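Local coordinates for cell division control protein 13 (Saccharomyces cerevisiae, PDB 4HCE) that helps maintain telomeres in yeast, its OB2 domain forming a dimer that is required for productive binding of Stn1, at residues B[17-29]-B[40-52]. Sequence-based numbering, arbitrary orientation.
Sequences ERLEGKIVGMNPP and CTLKLYFTQLLPN
The ring of F46 lies in the bend that strand 16-27 makes at G21, its CD1 3.5 Å from K22 O. G21 turns the chain where a CB would clash with T47 O and press on the ring. F46 CG stands anti to the backbone N (chi1 -177°), which swings the ring toward 17-29, where L19 crosses it obliquely, L19 CB 3.3 Å from F46 CE2. I23 CG1 meets CD1 of the same ring. With an alanine at F46, L19 and I23 would probably lose their shared aromatic partner and a gap would open inside the bend. Strands 22-27 and 42-47 run antiparallel at 164°, the first two strands of the OB fold in chain order. On the face of I23 and F46, M26 CB packs on L44 CD2 (3.7 Å). On the opposite face, the Y45 ring runs beside G25 and sets its OH 3.6 Å from N27 CB, the N27 amide turned 61° from the ring plane; M120 of the second subunit packs on both residues. V24 CG1 abuts P51 CB (3.6 Å) and T47 CG2. P28 CD rests 4.1 Å from C40 SG, which forms a disulfide with C40 of the second subunit.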
# COMPACT_ATOMS: atom_id res chain seq x y z
N GLU B 17 -19.03 0.55 -3.87
CA GLU B 17 -19.30 -0.89 -3.87
C GLU B 17 -19.61 -1.43 -2.49
O GLU B 17 -19.01 -1.04 -1.48
CB GLU B 17 -18.13 -1.69 -4.47
CG GLU B 17 -17.86 -1.41 -5.95
CD GLU B 17 -18.91 -1.99 -6.92
OE1 GLU B 17 -19.69 -2.89 -6.53
OE2 GLU B 17 -18.96 -1.54 -8.09
N ARG B 18 -20.55 -2.38 -2.46
CA ARG B 18 -20.81 -3.15 -1.26
C ARG B 18 -20.14 -4.51 -1.35
O ARG B 18 -20.38 -5.28 -2.28
CB ARG B 18 -22.30 -3.31 -1.01
CG ARG B 18 -22.62 -4.01 0.31
CD ARG B 18 -24.12 -4.03 0.56
NE ARG B 18 -24.62 -2.66 0.61
CZ ARG B 18 -25.89 -2.30 0.45
NH1 ARG B 18 -26.83 -3.23 0.23
NH2 ARG B 18 -26.22 -1.01 0.51
N LEU B 19 -19.28 -4.81 -0.38
CA LEU B 19 -18.61 -6.09 -0.38
C LEU B 19 -18.93 -6.81 0.91
O LEU B 19 -19.15 -6.19 1.96
CB LEU B 19 -17.08 -5.93 -0.57
CG LEU B 19 -16.60 -5.04 -1.74
CD1 LEU B 19 -15.13 -4.73 -1.62
CD2 LEU B 19 -16.83 -5.67 -3.11
N GLU B 20 -18.94 -8.13 0.82
CA GLU B 20 -19.21 -8.99 1.95
C GLU B 20 -18.17 -10.10 1.97
O GLU B 20 -17.74 -10.59 0.92
CB GLU B 20 -20.65 -9.53 1.92
CG GLU B 20 -21.05 -10.27 3.23
CD GLU B 20 -20.52 -11.72 3.31
OE1 GLU B 20 -20.56 -12.30 4.42
OE2 GLU B 20 -20.07 -12.28 2.27
N GLY B 21 -17.73 -10.48 3.17
CA GLY B 21 -16.65 -11.44 3.30
C GLY B 21 -15.96 -11.19 4.61
O GLY B 21 -16.61 -11.08 5.67
N LYS B 22 -14.64 -11.09 4.54
CA LYS B 22 -13.85 -10.95 5.74
C LYS B 22 -12.68 -9.99 5.59
O LYS B 22 -12.05 -9.86 4.51
CB LYS B 22 -13.41 -12.34 6.29
CG LYS B 22 -14.47 -12.97 7.24
CD LYS B 22 -13.94 -13.98 8.27
CE LYS B 22 -13.04 -13.39 9.33
NZ LYS B 22 -13.74 -12.62 10.41
N ILE B 23 -12.38 -9.28 6.67
CA ILE B 23 -11.12 -8.57 6.74
C ILE B 23 -10.11 -9.59 7.20
O ILE B 23 -10.26 -10.21 8.28
CB ILE B 23 -11.16 -7.39 7.70
CG1 ILE B 23 -12.20 -6.39 7.23
CG2 ILE B 23 -9.76 -6.75 7.81
CD1 ILE B 23 -12.68 -5.50 8.35
N VAL B 24 -9.10 -9.78 6.35
CA VAL B 24 -8.13 -10.84 6.56
C VAL B 24 -6.76 -10.28 6.93
O VAL B 24 -5.82 -11.02 7.07
CB VAL B 24 -8.00 -11.75 5.32
CG1 VAL B 24 -9.26 -12.56 5.12
CG2 VAL B 24 -7.70 -10.93 4.07
N GLY B 25 -6.65 -8.97 7.10
CA GLY B 25 -5.38 -8.38 7.49
C GLY B 25 -5.41 -6.87 7.51
O GLY B 25 -6.31 -6.22 6.96
N MET B 26 -4.40 -6.30 8.17
CA MET B 26 -4.23 -4.87 8.19
C MET B 26 -2.77 -4.49 8.03
O MET B 26 -1.86 -5.25 8.39
CB MET B 26 -4.88 -4.23 9.44
CG MET B 26 -4.22 -4.51 10.77
SD MET B 26 -5.15 -3.91 12.21
CE MET B 26 -4.57 -5.06 13.43
N ASN B 27 -2.58 -3.31 7.47
CA ASN B 27 -1.27 -2.73 7.29
C ASN B 27 -1.27 -1.27 7.78
O ASN B 27 -2.13 -0.47 7.36
CB ASN B 27 -0.91 -2.76 5.82
CG ASN B 27 0.57 -2.77 5.61
OD1 ASN B 27 1.22 -3.80 5.75
ND2 ASN B 27 1.13 -1.61 5.27
N PRO B 28 -0.30 -0.93 8.65
CA PRO B 28 0.71 -1.84 9.22
C PRO B 28 0.11 -2.83 10.24
O PRO B 28 -0.83 -2.49 10.94
CB PRO B 28 1.70 -0.89 9.91
CG PRO B 28 0.94 0.36 10.17
CD PRO B 28 -0.08 0.47 9.06
N PRO B 29 0.67 -4.06 10.33
CA PRO B 29 0.04 -5.09 11.16
C PRO B 29 0.25 -4.89 12.66
O PRO B 29 -0.47 -5.47 13.47
CB PRO B 29 0.72 -6.39 10.69
CG PRO B 29 2.04 -5.97 10.13
CD PRO B 29 1.87 -4.56 9.62
N CYS B 40 1.96 7.65 8.16
CA CYS B 40 1.52 6.34 7.74
C CYS B 40 -0.00 6.23 7.63
O CYS B 40 -0.73 6.91 8.35
CB CYS B 40 1.99 5.31 8.75
SG CYS B 40 2.17 3.70 7.98
N THR B 41 -0.46 5.34 6.75
CA THR B 41 -1.88 5.10 6.53
C THR B 41 -2.32 3.69 6.96
O THR B 41 -1.60 2.72 6.77
CB THR B 41 -2.24 5.40 5.06
OG1 THR B 41 -2.01 6.79 4.80
CG2 THR B 41 -3.70 5.09 4.75
N LEU B 42 -3.49 3.61 7.59
CA LEU B 42 -4.05 2.33 7.96
C LEU B 42 -4.79 1.76 6.76
O LEU B 42 -5.65 2.42 6.16
CB LEU B 42 -4.97 2.47 9.18
CG LEU B 42 -5.72 1.22 9.66
CD1 LEU B 42 -4.75 0.18 10.21
CD2 LEU B 42 -6.74 1.64 10.71
N LYS B 43 -4.42 0.53 6.41
CA LYS B 43 -5.01 -0.20 5.29
C LYS B 43 -5.60 -1.51 5.79
O LYS B 43 -5.00 -2.18 6.67
CB LYS B 43 -3.96 -0.49 4.21
CG LYS B 43 -3.42 0.76 3.54
CD LYS B 43 -2.05 0.52 2.93
CE LYS B 43 -1.12 1.70 3.16
NZ LYS B 43 -0.86 2.54 1.94
N LEU B 44 -6.77 -1.87 5.27
CA LEU B 44 -7.38 -3.17 5.57
C LEU B 44 -7.44 -4.04 4.32
O LEU B 44 -7.60 -3.52 3.22
CB LEU B 44 -8.78 -3.00 6.16
CG LEU B 44 -8.90 -2.06 7.36
CD1 LEU B 44 -10.37 -1.99 7.74
CD2 LEU B 44 -8.05 -2.49 8.54
N TYR B 45 -7.32 -5.34 4.50
CA TYR B 45 -7.46 -6.27 3.39
C TYR B 45 -8.72 -7.08 3.54
O TYR B 45 -8.94 -7.74 4.56
CB TYR B 45 -6.22 -7.17 3.24
CG TYR B 45 -5.02 -6.32 3.03
CD1 TYR B 45 -4.90 -5.56 1.88
CD2 TYR B 45 -4.06 -6.16 4.03
CE1 TYR B 45 -3.84 -4.72 1.67
CE2 TYR B 45 -2.98 -5.30 3.85
CZ TYR B 45 -2.89 -4.58 2.67
OH TYR B 45 -1.83 -3.74 2.44
N PHE B 46 -9.50 -7.05 2.47
CA PHE B 46 -10.81 -7.64 2.42
C PHE B 46 -10.93 -8.61 1.25
O PHE B 46 -10.47 -8.34 0.15
CB PHE B 46 -11.85 -6.54 2.31
CG PHE B 46 -13.25 -7.04 2.32
CD1 PHE B 46 -13.99 -7.07 3.49
CD2 PHE B 46 -13.83 -7.45 1.15
CE1 PHE B 46 -15.30 -7.55 3.48
CE2 PHE B 46 -15.11 -7.91 1.13
CZ PHE B 46 -15.85 -7.96 2.29
N THR B 47 -11.53 -9.76 1.53
CA THR B 47 -11.81 -10.78 0.51
C THR B 47 -12.97 -11.71 0.92
O THR B 47 -13.17 -11.97 2.12
CB THR B 47 -10.58 -11.64 0.14
OG1 THR B 47 -10.88 -12.42 -1.03
CG2 THR B 47 -10.18 -12.58 1.29
N GLN B 48 -13.70 -12.21 -0.07
CA GLN B 48 -14.66 -13.31 0.14
C GLN B 48 -14.15 -14.61 -0.51
O GLN B 48 -14.86 -15.62 -0.57
CB GLN B 48 -16.03 -12.93 -0.41
CG GLN B 48 -16.03 -12.75 -1.93
CD GLN B 48 -17.41 -12.48 -2.52
OE1 GLN B 48 -17.53 -12.29 -3.74
NE2 GLN B 48 -18.45 -12.49 -1.69
N LEU B 49 -12.92 -14.57 -1.02
CA LEU B 49 -12.29 -15.71 -1.67
C LEU B 49 -11.34 -16.41 -0.72
O LEU B 49 -10.29 -15.87 -0.40
CB LEU B 49 -11.47 -15.24 -2.86
CG LEU B 49 -12.00 -15.39 -4.27
CD1 LEU B 49 -11.68 -16.81 -4.74
CD2 LEU B 49 -13.50 -15.05 -4.40
N LEU B 50 -11.69 -17.63 -0.30
CA LEU B 50 -10.85 -18.41 0.61
C LEU B 50 -10.20 -17.55 1.70
O LEU B 50 -8.99 -17.57 1.83
CB LEU B 50 -9.74 -19.13 -0.16
CG LEU B 50 -10.13 -20.10 -1.27
CD1 LEU B 50 -8.89 -20.50 -2.05
CD2 LEU B 50 -10.89 -21.31 -0.71
N PRO B 51 -11.01 -16.77 2.45
CA PRO B 51 -10.39 -15.91 3.46
C PRO B 51 -9.65 -16.69 4.56
O PRO B 51 -8.75 -16.16 5.18
CB PRO B 51 -11.59 -15.13 4.05
CG PRO B 51 -12.80 -15.90 3.66
CD PRO B 51 -12.47 -16.57 2.36
N ASN B 52 -10.04 -17.95 4.76
CA ASN B 52 -9.55 -18.79 5.86
C ASN B 52 -8.18 -19.41 5.59
O ASN B 52 -7.26 -19.28 6.38
CB ASN B 52 -10.56 -19.91 6.10
CG ASN B 52 -10.49 -20.48 7.49
OD1 ASN B 52 -9.55 -20.21 8.25
ND2 ASN B 52 -11.48 -21.29 7.85